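Uncharacterized protein (Slackia heliotrinireducens DSM 20476, PDB 4S1P) is of unknown function but is a putative SGNH hydrolase, probably an esterase of the GDSL-like lipase/acylhydrolase family. Local coordinates at residues A[107-112]-A[117-122]. Numbering follows the deposited sequence. Where two conformers were deposited one is given.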
loop_
_atom_site.group_PDB
_atom_site.type_symbol
_atom_site.label_atom_id
_atom_site.label_comp_id
_atom_site.label_asym_id
_atom_site.label_seq_id
_atom_site.Cartn_x
_atom_site.Cartn_y
_atom_site.Cartn_z
ATOM N N TRP A 107 -5.360 -4.814 4.627
ATOM C CA TRP A 107 -6.134 -5.715 5.458
ATOM C C TRP A 107 -7.401 -6.167 4.725
ATOM O O TRP A 107 -7.932 -5.441 3.878
ATOM C CB TRP A 107 -6.502 -4.985 6.777
ATOM C CG TRP A 107 -6.981 -3.617 6.515
ATOM C CD1 TRP A 107 -8.244 -3.246 6.181
ATOM C CD2 TRP A 107 -6.193 -2.426 6.502
ATOM N NE1 TRP A 107 -8.297 -1.901 5.943
ATOM C CE2 TRP A 107 -7.043 -1.373 6.126
ATOM C CE3 TRP A 107 -4.827 -2.148 6.725
ATOM C CZ2 TRP A 107 -6.591 -0.069 5.993
ATOM C CZ3 TRP A 107 -4.392 -0.854 6.580
ATOM C CH2 TRP A 107 -5.259 0.165 6.215
ATOM N N PRO A 108 -7.930 -7.343 5.094
ATOM C CA PRO A 108 -9.289 -7.663 4.645
ATOM C C PRO A 108 -10.251 -6.652 5.268
ATOM O O PRO A 108 -9.970 -6.079 6.285
ATOM C CB PRO A 108 -9.546 -9.067 5.236
ATOM C CG PRO A 108 -8.670 -9.119 6.432
ATOM C CD PRO A 108 -7.438 -8.321 6.082
ATOM N N TYR A 109 -11.386 -6.466 4.636
ATOM C CA TYR A 109 -12.414 -5.616 5.189
ATOM C C TYR A 109 -12.997 -6.251 6.461
ATOM O O TYR A 109 -12.935 -7.449 6.668
ATOM C CB TYR A 109 -13.519 -5.454 4.174
ATOM C CG TYR A 109 -13.177 -4.784 2.901
ATOM C CD1 TYR A 109 -11.978 -4.096 2.737
ATOM C CD2 TYR A 109 -14.093 -4.786 1.839
ATOM C CE1 TYR A 109 -11.695 -3.455 1.539
ATOM C CE2 TYR A 109 -13.819 -4.118 0.655
ATOM C CZ TYR A 109 -12.621 -3.455 0.511
ATOM O OH TYR A 109 -12.391 -2.782 -0.686
ATOM N N ARG A 110 -13.558 -5.414 7.317
ATOM C CA ARG A 110 -14.142 -5.908 8.548
ATOM C C ARG A 110 -15.295 -6.872 8.285
ATOM O O ARG A 110 -16.149 -6.624 7.448
ATOM C CB ARG A 110 -14.584 -4.742 9.416
ATOM C CG ARG A 110 -15.175 -5.220 10.714
ATOM C CD ARG A 110 -15.352 -4.117 11.711
ATOM N NE ARG A 110 -15.745 -4.635 13.016
ATOM C CZ ARG A 110 -15.802 -3.881 14.107
ATOM N NH1 ARG A 110 -15.542 -2.592 14.020
ATOM N NH2 ARG A 110 -16.152 -4.409 15.274
ATOM N N ALA A 111 -15.279 -8.016 8.976
ATOM C CA ALA A 111 -16.323 -9.006 8.767
ATOM C C ALA A 111 -17.701 -8.373 8.996
ATOM O O ALA A 111 -17.930 -7.627 9.962
ATOM C CB ALA A 111 -16.127 -10.192 9.669
ATOM N N GLY A 112 -18.599 -8.662 8.079
ATOM C CA GLY A 112 -19.952 -8.154 8.160
ATOM C C GLY A 112 -20.208 -6.788 7.566
ATOM O O GLY A 112 -21.359 -6.386 7.488
ATOM N N VAL A 117 -20.030 -7.336 2.031
ATOM C CA VAL A 117 -21.258 -7.965 1.560
ATOM C C VAL A 117 -21.428 -7.783 0.059
ATOM O O VAL A 117 -21.762 -8.764 -0.662
ATOM C CB VAL A 117 -22.490 -7.410 2.302
ATOM C CG1 VAL A 117 -23.804 -7.912 1.674
ATOM C CG2 VAL A 117 -22.391 -7.739 3.781
ATOM N N LYS A 118 -21.215 -6.545 -0.405
ATOM C CA LYS A 118 -21.377 -6.208 -1.814
ATOM C C LYS A 118 -20.432 -7.000 -2.724
ATOM O O LYS A 118 -20.781 -7.312 -3.868
ATOM C CB LYS A 118 -21.191 -4.703 -2.010
ATOM C CG LYS A 118 -22.362 -3.872 -1.486
ATOM C CD LYS A 118 -22.161 -2.369 -1.697
ATOM C CE LYS A 118 -21.816 -1.639 -0.400
ATOM N NZ LYS A 118 -21.381 -0.231 -0.608
ATOM N N LEU A 119 -19.245 -7.309 -2.228
ATOM C CA LEU A 119 -18.252 -8.076 -3.008
ATOM C C LEU A 119 -18.616 -9.538 -3.189
ATOM O O LEU A 119 -18.039 -10.209 -4.057
ATOM C CB LEU A 119 -16.861 -8.028 -2.366
ATOM C CG LEU A 119 -16.118 -6.714 -2.440
ATOM C CD1 LEU A 119 -14.834 -6.830 -1.634
ATOM C CD2 LEU A 119 -15.824 -6.335 -3.887
ATOM N N GLY A 120 -19.523 -10.063 -2.353
ATOM C CA GLY A 120 -19.891 -11.481 -2.482
ATOM C C GLY A 120 -18.725 -12.399 -2.182
ATOM O O GLY A 120 -18.490 -13.409 -2.846
HETATM N N MSE A 121 -17.964 -11.995 -1.181
HETATM C CA MSE A 121 -16.808 -12.731 -0.750
HETATM C C MSE A 121 -16.867 -12.888 0.745
HETATM O O MSE A 121 -17.203 -11.938 1.477
HETATM C CB MSE A 121 -15.595 -11.868 -1.110
HETATM C CG MSE A 121 -14.325 -12.676 -1.050
HETATM SE SE MSE A 121 -12.824 -11.678 -1.852
HETATM C CE MSE A 121 -13.163 -11.968 -3.750
ATOM N N SER A 122 -16.559 -14.091 1.244
ATOM C CA SER A 122 -16.507 -14.244 2.697
ATOM C C SER A 122 -15.290 -13.548 3.294
ATOM O O SER A 122 -14.308 -13.268 2.589
ATOM C CB SER A 122 -16.497 -15.727 3.089
ATOM O OG SER A 122 -15.233 -16.304 2.833
#
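In the loop that follows strand 100-105 of the parallel sheet, Tyr109 meets Leu119 from the last turn of the short helix 114-119. The contact is apolar and small. Leu119 reaches the ring with one methyl, CD1, which sits 3.7 Å from Tyr109 CE2. The same methyl is 4.1 Å from Tyr109 CD2, so it touches the CD2-CE2 side of the ring, at an oblique approach. The two side chains cross at about a right angle. In Leu119, CG lies anti to the carbonyl carbon (chi1 -71°), and this sends the branched end across to the tyrosine. Tyr109 is buried, and its OH is hydrogen-bonded to Ser73 OG, which holds the far end of the ring. Met126 of helix 123-141 also packs on this side chain.

The second touch is at the surface, where Val117 CG2 comes within 4.1 Å of Gly112 O. Beyond Leu119 the helix ends in a Schellman motif. Gly120 takes positive phi (65°), and its N bonds back to Val117 O at 3.1 Å. Ser122 then stands at the N-cap of helix 123-141, its OG hydrogen-bonded to Asp125 N.

The nearest atoms of the Tyr109 side chain and a bound unidentified ligand are about 4 Å apart. This side chain also lies near, but not touching, a possible Ser12-His167-Asp164 triad. The loop thus probably lines the active-site pocket at the C-terminal ends of the parallel strands, as in SGNH hydrolases.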